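Local coordinates for xyloglucan-specific endo-beta-1,4-glucanase (PDB 4W88), which probably hydrolyses internal beta-1,4-glucosidic bonds in the backbone of xyloglucan, a plant cell-wall polysaccharide, at residues T21-G26 / D101-T106; A57-V62 / M143-N148. The protein carries 1 engineered substitution. All coordinates share one frame; numbering follows the deposited sequence.

Contact 1. Residues T21-G26 / D101-T106; sequences TLDATG and DTHHET
Asp23 meets His103 and His104 in a loop-to-loop contact between the segment following strand 15-18 and the one following strand 97-101. No direct hydrogen bond spans the two segments; carbon contacts and one shared water join them. Asp23 CB stands obliquely against the imidazole, 3.6 Å from His103 CD2, with the two side chains side by side and carboxylate and ring planes 80° apart. Water 1 donates to Asp23 OD2 at 2.7 Å and also lies 2.8 Å from His104 NE2, in the plane of that ring. The other in-plane neighbour is the backbone, Asp23 O being 3.3 Å from His104 CD2 at the ring edge. Both loops extend from the C-terminal ends of strands in an eight-stranded beta/alpha (TIM) barrel, the end that carries the active site in this fold, and His103 NE2 hydrogen-bonds a bound Tris molecule. A chi1 of 44° folds the Asp23 carboxylate back over the type I turn Thr21 to Ala24, where Thr21 N reaches OD1 from above the carboxylate plane. His103 ND1 donates in its ring plane to the syn lone pair of Asp101 OD2 at 2.7 Å, nearly straight at 173°, which fixes the rotation of the ring.

Contact 2. Residues A57-V62 / M143-N148; sequences AIRIPV and MFEGMN
Arg59 reaches across the interior of the eight-stranded beta/alpha (TIM) barrel of the family 5 fold to Glu145 and Asn148, from strand 57-60 to strand 142-145 and the loop beyond it. Its CB starts an extended chain: CG is anti to the backbone N (chi1 178°) and the run through to NE stays stretched, which carries the guanidinium to the far segment. Arg59 CD passes 3.7 Å from Glu145 OE1. The next atom, Arg59 NE, donates to that same oxygen at 2.7 Å and 166°, on its syn side; Glu145 OE1 lies almost in the guanidinium plane, yet the carboxylate is turned 49° from it, so the salt bridge is skewed rather than coplanar. At the tip, Arg59 NH2 donates to Asn148 OD1 at 2.9 Å, tilted from the amide carbonyl plane, while its bond to Glu145 OE2 at 3.3 Å is weak. NH1 turns instead to Glu271 and Asn17. A leucine in place of Arg59 would probably leave Glu145 without its ionic mate and deprive Asn148 OD1 of this donor, setting the amide freer to turn. All three side chains are buried, so the pairing with Arg59 is likely to favour an ionised Glu145. With OD1 taken by Arg59, Asn148, next before Glu149 of the glycan pocket, is likely held with ND2 toward the bound Tris it hydrogen-bonds; Arg59 would then act as its second-shell residue.

How the contacts relate
Segments 21-26, 57-62, 101-106 and 143-148 alternate along the chain, following or lying on the first four strands of the parallel barrel. Contact 1 joins the loops after the first and third strands, contact 2 the second strand to the fourth and the loop beyond it. Their centres are 11 Å apart, contact 2 about 5 Å and contact 1 about 11 Å from the centre of the chain. Asp101 OD1 is 3.0 Å from Val62 N and Thr102 OG1 2.8 Å from Gly146 O, both probable hydrogen bonds, while His103 CE1 packs 3.2 Å from Asn148 CG. His103 and Asn148 each hydrogen-bond Tris, probably from the crystallisation liquor, so each contact gives one residue to that pocket at the barrel's C-terminal end.

Contact 1. Residues T21-G26 / D101-T106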
loop_
_atom_site.group_PDB
_atom_site.type_symbol
_atom_site.label_atom_id
_atom_site.label_comp_id
_atom_site.label_asym_id
_atom_site.label_seq_id
_atom_site.Cartn_x
_atom_site.Cartn_y
_atom_site.Cartn_z
ATOM N N THR A 21 -10.103 3.136 -6.816
ATOM C CA THR A 21 -11.359 2.325 -6.692
ATOM C C THR A 21 -11.991 2.638 -5.337
ATOM O O THR A 21 -12.582 3.720 -5.224
ATOM C CB THR A 21 -11.056 0.872 -7.035
ATOM O OG1 THR A 21 -10.363 0.798 -8.298
ATOM C CG2 THR A 21 -12.245 0.019 -7.071
ATOM N N LEU A 22 -11.811 1.796 -4.309
ATOM C CA LEU A 22 -12.384 2.110 -3.010
ATOM C C LEU A 22 -11.676 3.303 -2.321
ATOM O O LEU A 22 -12.184 3.861 -1.341
ATOM C CB LEU A 22 -12.409 0.893 -2.136
ATOM C CG LEU A 22 -13.227 -0.273 -2.713
ATOM C CD1 LEU A 22 -13.105 -1.421 -1.744
ATOM C CD2 LEU A 22 -14.692 0.075 -2.857
ATOM N N ASP A 23 -10.515 3.674 -2.846
ATOM C CA ASP A 23 -9.737 4.816 -2.413
ATOM C C ASP A 23 -10.194 6.109 -3.029
ATOM O O ASP A 23 -9.800 7.182 -2.554
ATOM C CB ASP A 23 -8.227 4.646 -2.710
ATOM C CG ASP A 23 -7.938 4.094 -4.116
ATOM O OD1 ASP A 23 -8.587 3.101 -4.580
ATOM O OD2 ASP A 23 -6.981 4.638 -4.755
ATOM N N ALA A 24 -10.998 6.019 -4.075
ATOM C CA ALA A 24 -11.536 7.215 -4.690
ATOM C C ALA A 24 -12.445 7.998 -3.733
ATOM O O ALA A 24 -13.173 7.424 -2.953
ATOM C CB ALA A 24 -12.280 6.862 -5.969
ATOM N N THR A 25 -12.465 9.312 -3.879
ATOM C CA THR A 25 -13.058 10.217 -2.853
ATOM C C THR A 25 -14.264 10.989 -3.353
ATOM O O THR A 25 -14.812 11.824 -2.627
ATOM C CB THR A 25 -12.011 11.216 -2.395
ATOM O OG1 THR A 25 -11.633 12.066 -3.485
ATOM C CG2 THR A 25 -10.814 10.498 -1.737
ATOM N N GLY A 26 -14.745 10.682 -4.561
ATOM C CA GLY A 26 -15.973 11.278 -5.028
ATOM C C GLY A 26 -17.163 10.526 -4.459
ATOM O O GLY A 26 -17.032 9.490 -3.804
ATOM N N ASP A 101 -5.974 -1.309 3.630
ATOM C CA ASP A 101 -5.462 -0.114 4.259
ATOM C C ASP A 101 -6.548 0.910 4.602
ATOM O O ASP A 101 -7.739 0.670 4.347
ATOM C CB ASP A 101 -4.336 0.526 3.436
ATOM C CG ASP A 101 -4.781 1.435 2.283
ATOM O OD1 ASP A 101 -5.954 1.722 2.129
ATOM O OD2 ASP A 101 -3.800 1.935 1.559
ATOM N N THR A 102 -6.126 2.022 5.210
ATOM C CA THR A 102 -6.829 3.300 5.027
ATOM C C THR A 102 -5.947 4.096 4.046
ATOM O O THR A 102 -4.711 3.946 4.038
ATOM C CB THR A 102 -7.051 4.074 6.336
ATOM O OG1 THR A 102 -5.826 4.689 6.843
ATOM C CG2 THR A 102 -7.708 3.242 7.388
ATOM N N HIS A 103 -6.557 4.980 3.271
ATOM C CA HIS A 103 -5.900 5.513 2.112
ATOM C C HIS A 103 -5.864 7.063 2.118
ATOM O O HIS A 103 -5.037 7.610 2.861
ATOM C CB HIS A 103 -6.369 4.865 0.808
ATOM C CG HIS A 103 -5.278 4.824 -0.222
ATOM N ND1 HIS A 103 -4.259 3.884 -0.181
ATOM C CD2 HIS A 103 -5.046 5.580 -1.325
ATOM C CE1 HIS A 103 -3.452 4.087 -1.208
ATOM N NE2 HIS A 103 -3.907 5.105 -1.906
ATOM N N HIS A 104 -6.718 7.743 1.353
ATOM C CA HIS A 104 -6.607 9.197 1.191
ATOM C C HIS A 104 -7.264 9.953 2.370
ATOM O O HIS A 104 -7.878 11.040 2.190
ATOM C CB HIS A 104 -7.222 9.656 -0.130
ATOM C CG HIS A 104 -6.404 9.247 -1.330
ATOM N ND1 HIS A 104 -5.024 9.480 -1.437
ATOM C CD2 HIS A 104 -6.775 8.599 -2.468
ATOM C CE1 HIS A 104 -4.621 9.019 -2.598
ATOM N NE2 HIS A 104 -5.657 8.480 -3.232
ATOM N N GLU A 105 -7.165 9.361 3.549
ATOM C CA GLU A 105 -7.511 10.035 4.802
ATOM C C GLU A 105 -6.754 11.357 4.956
ATOM O O GLU A 105 -7.225 12.288 5.594
ATOM C CB GLU A 105 -7.178 9.153 6.012
ATOM C CG GLU A 105 -7.646 7.710 5.897
ATOM C CD GLU A 105 -9.125 7.452 5.531
ATOM O OE1 GLU A 105 -9.993 8.313 5.840
ATOM O OE2 GLU A 105 -9.404 6.404 4.875
ATOM N N THR A 106 -5.607 11.382 4.287
ATOM C CA THR A 106 -4.663 12.501 4.236
ATOM C C THR A 106 -5.260 13.753 3.509
ATOM O O THR A 106 -4.712 14.895 3.644
ATOM C CB THR A 106 -3.383 12.030 3.507
ATOM O OG1 THR A 106 -3.694 11.192 2.355
ATOM C CG2 THR A 106 -2.487 11.274 4.492
HETATM O O HOH W 1 -5.458 6.703 -5.426
#

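Contact 2. Residues A57-V62 / M143-N148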
loop_
_atom_site.group_PDB
_atom_site.type_symbol
_atom_site.label_atom_id
_atom_site.label_comp_id
_atom_site.label_asym_id
_atom_site.label_seq_id
_atom_site.Cartn_x
_atom_site.Cartn_y
_atom_site.Cartn_z
ATOM N N ALA A 57 -1.423 -11.816 -4.453
ATOM C CA ALA A 57 -1.628 -10.919 -3.340
ATOM C C ALA A 57 -2.216 -9.655 -3.914
ATOM O O ALA A 57 -1.806 -9.166 -4.994
ATOM C CB ALA A 57 -0.298 -10.637 -2.655
ATOM N N ILE A 58 -3.170 -9.101 -3.191
ATOM C CA ILE A 58 -3.908 -7.888 -3.619
ATOM C C ILE A 58 -3.929 -6.915 -2.433
ATOM O O ILE A 58 -4.268 -7.278 -1.304
ATOM C CB ILE A 58 -5.359 -8.209 -4.109
ATOM C CG1 ILE A 58 -6.062 -6.973 -4.631
ATOM C CG2 ILE A 58 -6.198 -8.953 -3.051
ATOM C CD1 ILE A 58 -7.352 -7.290 -5.379
ATOM N N ARG A 59 -3.611 -5.653 -2.739
ATOM C CA ARG A 59 -3.776 -4.550 -1.826
ATOM C C ARG A 59 -5.090 -3.824 -2.274
ATOM O O ARG A 59 -5.259 -3.504 -3.464
ATOM C CB ARG A 59 -2.566 -3.643 -1.784
ATOM C CG ARG A 59 -2.734 -2.437 -0.870
ATOM C CD ARG A 59 -1.335 -1.857 -0.662
ATOM N NE ARG A 59 -1.124 -0.709 0.223
ATOM C CZ ARG A 59 -1.048 0.544 -0.167
ATOM N NH1 ARG A 59 -1.343 0.929 -1.388
ATOM N NH2 ARG A 59 -0.581 1.424 0.702
ATOM N N ILE A 60 -5.982 -3.613 -1.285
ATOM C CA ILE A 60 -7.263 -2.985 -1.489
ATOM C C ILE A 60 -7.229 -1.685 -0.748
ATOM O O ILE A 60 -7.483 -1.606 0.483
ATOM C CB ILE A 60 -8.391 -3.874 -0.961
ATOM C CG1 ILE A 60 -8.363 -5.255 -1.686
ATOM C CG2 ILE A 60 -9.756 -3.220 -1.154
ATOM C CD1 ILE A 60 -9.213 -6.361 -1.123
ATOM N N PRO A 61 -6.827 -0.623 -1.457
ATOM C CA PRO A 61 -6.809 0.681 -0.788
ATOM C C PRO A 61 -8.220 1.199 -0.622
ATOM O O PRO A 61 -9.034 1.123 -1.539
ATOM C CB PRO A 61 -6.018 1.536 -1.748
ATOM C CG PRO A 61 -6.149 0.878 -3.071
ATOM C CD PRO A 61 -6.311 -0.575 -2.826
ATOM N N VAL A 62 -8.483 1.764 0.549
ATOM C CA VAL A 62 -9.814 2.235 0.877
ATOM C C VAL A 62 -9.727 3.605 1.566
ATOM O O VAL A 62 -8.982 3.755 2.533
ATOM C CB VAL A 62 -10.567 1.305 1.803
ATOM C CG1 VAL A 62 -11.971 1.786 2.013
ATOM C CG2 VAL A 62 -10.627 -0.110 1.246
HETATM N N MSE A 143 -4.007 -9.042 5.927
HETATM C CA MSE A 143 -3.135 -8.162 6.677
HETATM C C MSE A 143 -3.712 -6.771 6.630
HETATM O O MSE A 143 -4.486 -6.425 5.683
HETATM C CB MSE A 143 -1.787 -8.199 5.980
HETATM C CG MSE A 143 -1.243 -9.611 5.859
HETATM SE SE MSE A 143 0.575 -9.670 5.089
HETATM C CE MSE A 143 0.165 -9.511 3.209
ATOM N N PHE A 144 -3.447 -5.985 7.675
ATOM C CA PHE A 144 -3.930 -4.620 7.773
ATOM C C PHE A 144 -2.732 -3.668 7.706
ATOM O O PHE A 144 -1.721 -3.871 8.393
ATOM C CB PHE A 144 -4.641 -4.348 9.109
ATOM C CG PHE A 144 -5.874 -5.175 9.395
ATOM C CD1 PHE A 144 -6.692 -5.764 8.405
ATOM C CD2 PHE A 144 -6.310 -5.262 10.734
ATOM C CE1 PHE A 144 -7.815 -6.504 8.755
ATOM C CE2 PHE A 144 -7.455 -5.933 11.055
ATOM C CZ PHE A 144 -8.214 -6.551 10.066
ATOM N N GLU A 145 -2.902 -2.601 6.918
ATOM C CA GLU A 145 -1.909 -1.531 6.797
ATOM C C GLU A 145 -2.557 -0.237 7.276
ATOM O O GLU A 145 -3.536 0.268 6.723
ATOM C CB GLU A 145 -1.418 -1.445 5.336
ATOM C CG GLU A 145 -0.354 -0.342 5.074
ATOM C CD GLU A 145 0.155 -0.373 3.614
ATOM O OE1 GLU A 145 -0.464 -1.126 2.815
ATOM O OE2 GLU A 145 1.126 0.384 3.278
ATOM N N GLY A 146 -2.071 0.251 8.428
ATOM C CA GLY A 146 -2.825 1.239 9.195
ATOM C C GLY A 146 -3.116 2.565 8.481
ATOM O O GLY A 146 -4.235 3.084 8.577
HETATM N N MSE A 147 -2.112 3.032 7.718
HETATM C CA MSE A 147 -2.142 4.341 7.064
HETATM C C MSE A 147 -1.453 4.226 5.728
HETATM O O MSE A 147 -0.617 3.329 5.501
HETATM C CB MSE A 147 -1.412 5.437 7.900
HETATM C CG MSE A 147 -2.001 5.535 9.296
HETATM SE SE MSE A 147 -1.040 6.934 10.323
HETATM C CE MSE A 147 0.489 5.882 10.908
ATOM N N ASN A 148 -1.757 5.208 4.873
ATOM C CA ASN A 148 -1.113 5.342 3.551
ATOM C C ASN A 148 -0.510 6.719 3.420
ATOM O O ASN A 148 -1.229 7.737 3.496
ATOM C CB ASN A 148 -2.111 5.165 2.434
ATOM C CG ASN A 148 -1.451 5.197 1.072
ATOM O OD1 ASN A 148 -0.673 4.289 0.753
ATOM N ND2 ASN A 148 -1.639 6.307 0.352
#